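Local coordinates for protein aminotransferase class-III (Sphaerobacter thermophilus DSM 20745, PDB 6K8H) that belongs to the class-III aminotransferases, is also named an omega-transaminase, and has the fold of the PLP-dependent aminotransferases, at residues 147-152 and 192-197. Sequence-based numbering, arbitrary orientation.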
loop_
_atom_site.group_PDB
_atom_site.type_symbol
_atom_site.label_atom_id
_atom_site.label_comp_id
_atom_site.label_asym_id
_atom_site.label_seq_id
_atom_site.Cartn_x
_atom_site.Cartn_y
_atom_site.Cartn_z
ATOM N N ILE B 147 20.348 4.268 -4.978
ATOM C CA ILE B 147 19.476 5.121 -5.770
ATOM C C ILE B 147 19.812 6.573 -5.465
ATOM O O ILE B 147 20.404 6.899 -4.436
ATOM C CB ILE B 147 17.978 4.860 -5.494
ATOM C CG1 ILE B 147 17.595 5.461 -4.138
ATOM C CG2 ILE B 147 17.675 3.359 -5.567
ATOM C CD1 ILE B 147 16.112 5.518 -3.870
ATOM N N ALA B 148 19.416 7.446 -6.383
ATOM C CA ALA B 148 19.539 8.881 -6.212
ATOM C C ALA B 148 18.147 9.490 -6.221
ATOM O O ALA B 148 17.276 9.056 -6.981
ATOM C CB ALA B 148 20.401 9.504 -7.317
ATOM N N LYS B 149 17.944 10.474 -5.358
ATOM C CA LYS B 149 16.720 11.283 -5.349
ATOM C C LYS B 149 17.109 12.721 -5.049
ATOM O O LYS B 149 18.272 13.014 -4.780
ATOM C CB LYS B 149 15.703 10.773 -4.328
ATOM C CG LYS B 149 16.229 10.785 -2.903
ATOM C CD LYS B 149 15.079 10.672 -1.939
ATOM C CE LYS B 149 14.293 11.958 -1.883
ATOM N NZ LYS B 149 13.386 11.972 -0.701
ATOM N N PHE B 150 16.134 13.626 -5.073
ATOM C CA PHE B 150 16.406 15.052 -4.951
ATOM C C PHE B 150 16.030 15.579 -3.567
ATOM O O PHE B 150 14.990 15.221 -3.010
ATOM C CB PHE B 150 15.690 15.824 -6.069
ATOM C CG PHE B 150 16.298 15.568 -7.424
ATOM C CD1 PHE B 150 15.943 14.450 -8.164
ATOM C CD2 PHE B 150 17.302 16.396 -7.910
ATOM C CE1 PHE B 150 16.545 14.182 -9.396
ATOM C CE2 PHE B 150 17.901 16.143 -9.140
ATOM C CZ PHE B 150 17.517 15.033 -9.887
ATOM N N ASP B 151 16.903 16.432 -3.033
ATOM C CA ASP B 151 16.752 17.013 -1.702
ATOM C C ASP B 151 15.396 17.696 -1.529
ATOM O O ASP B 151 14.935 18.436 -2.405
ATOM C CB ASP B 151 17.878 18.018 -1.480
ATOM C CG ASP B 151 18.075 18.364 -0.029
ATOM O OD1 ASP B 151 17.753 17.527 0.833
ATOM O OD2 ASP B 151 18.575 19.465 0.262
ATOM N N GLY B 152 14.751 17.434 -0.396
ATOM C CA GLY B 152 13.509 18.104 -0.058
ATOM C C GLY B 152 12.274 17.580 -0.755
ATOM O O GLY B 152 11.215 18.218 -0.670
ATOM N N ASP B 192 23.414 5.922 3.786
ATOM C CA ASP B 192 24.564 5.744 2.912
ATOM C C ASP B 192 24.179 5.214 1.542
ATOM O O ASP B 192 24.944 5.412 0.589
ATOM C CB ASP B 192 25.582 4.783 3.543
ATOM C CG ASP B 192 26.258 5.358 4.779
ATOM O OD1 ASP B 192 26.077 6.563 5.071
ATOM O OD2 ASP B 192 26.975 4.592 5.471
ATOM N N SER B 193 23.043 4.517 1.419
ATOM C CA SER B 193 22.651 4.000 0.107
ATOM C C SER B 193 21.924 5.015 -0.781
ATOM O O SER B 193 21.574 4.662 -1.908
ATOM C CB SER B 193 21.776 2.756 0.254
ATOM O OG SER B 193 20.480 3.139 0.689
ATOM N N VAL B 194 21.648 6.236 -0.319
ATOM C CA VAL B 194 20.858 7.200 -1.089
ATOM C C VAL B 194 21.743 8.397 -1.425
ATOM O O VAL B 194 22.338 9.006 -0.528
ATOM C CB VAL B 194 19.581 7.642 -0.345
ATOM C CG1 VAL B 194 18.792 8.639 -1.195
ATOM C CG2 VAL B 194 18.725 6.437 -0.031
ATOM N N VAL B 195 21.871 8.689 -2.717
ATOM C CA VAL B 195 22.601 9.857 -3.208
ATOM C C VAL B 195 21.599 10.994 -3.391
ATOM O O VAL B 195 20.676 10.882 -4.208
ATOM C CB VAL B 195 23.325 9.545 -4.532
ATOM C CG1 VAL B 195 24.015 10.809 -5.098
ATOM C CG2 VAL B 195 24.333 8.414 -4.368
ATOM N N VAL B 196 21.787 12.092 -2.657
ATOM C CA VAL B 196 20.838 13.209 -2.647
ATOM C C VAL B 196 21.357 14.315 -3.561
ATOM O O VAL B 196 22.422 14.893 -3.315
ATOM C CB VAL B 196 20.604 13.740 -1.222
ATOM C CG1 VAL B 196 19.490 14.772 -1.236
ATOM C CG2 VAL B 196 20.234 12.592 -0.268
ATOM N N LEU B 197 20.589 14.624 -4.611
ATOM C CA LEU B 197 20.894 15.540 -5.696
ATOM C C LEU B 197 20.181 16.871 -5.504
ATOM O O LEU B 197 19.163 16.956 -4.811
ATOM C CB LEU B 197 20.481 14.937 -7.047
ATOM C CG LEU B 197 20.881 13.484 -7.327
ATOM C CD1 LEU B 197 20.130 12.957 -8.532
ATOM C CD2 LEU B 197 22.372 13.387 -7.544
#
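Leu-197 lies over one face of the Phe-150 ring, its CB 3.9 Å from the ring centroid in a CH-pi contact. Its CD1 hangs toward the rim, 3.6 Å from Phe-150 CZ, and also meets Ala-148 CB at 3.7 Å, so one leucine touches both Ala-148 and Phe-150, on the face that also carries Val-195. Phe-150 CG is anti to its carbonyl carbon (chi1 -70°), which turns one ring face to Leu-197. On the face of Ile-147, Lys-149, Val-194 and Val-196, Lys-149 CG passes 3.8 Å from Val-194 CG1, and beyond it the chain bends at chi3 (-73°), its NZ bonding to the carbonyls of Cys-153, Ala-161 and Val-163. Val-196 CG1 packs against Asp-151 CB at 3.6 Å; the carboxylate OD2 is held by Ser-167 and Tyr-386. Between the faces runs a parallel ladder: Val-195 N and Leu-197 N donate to Ile-147 O and Lys-149 O, Lys-149 N and Asp-151 N to Val-195 O and Leu-197 O; Ile-147 N to Ser-193 O is weak. Strand 194-197 edges, within this chain, the large, mostly parallel sheet characteristic of PLP-dependent aminotransferases, flanking strand 146-150, whose far side pairs with strand 216-221. Helix 202-211 covers Phe-150 and Leu-197; helix 159-162 touches Ile-147 opposite.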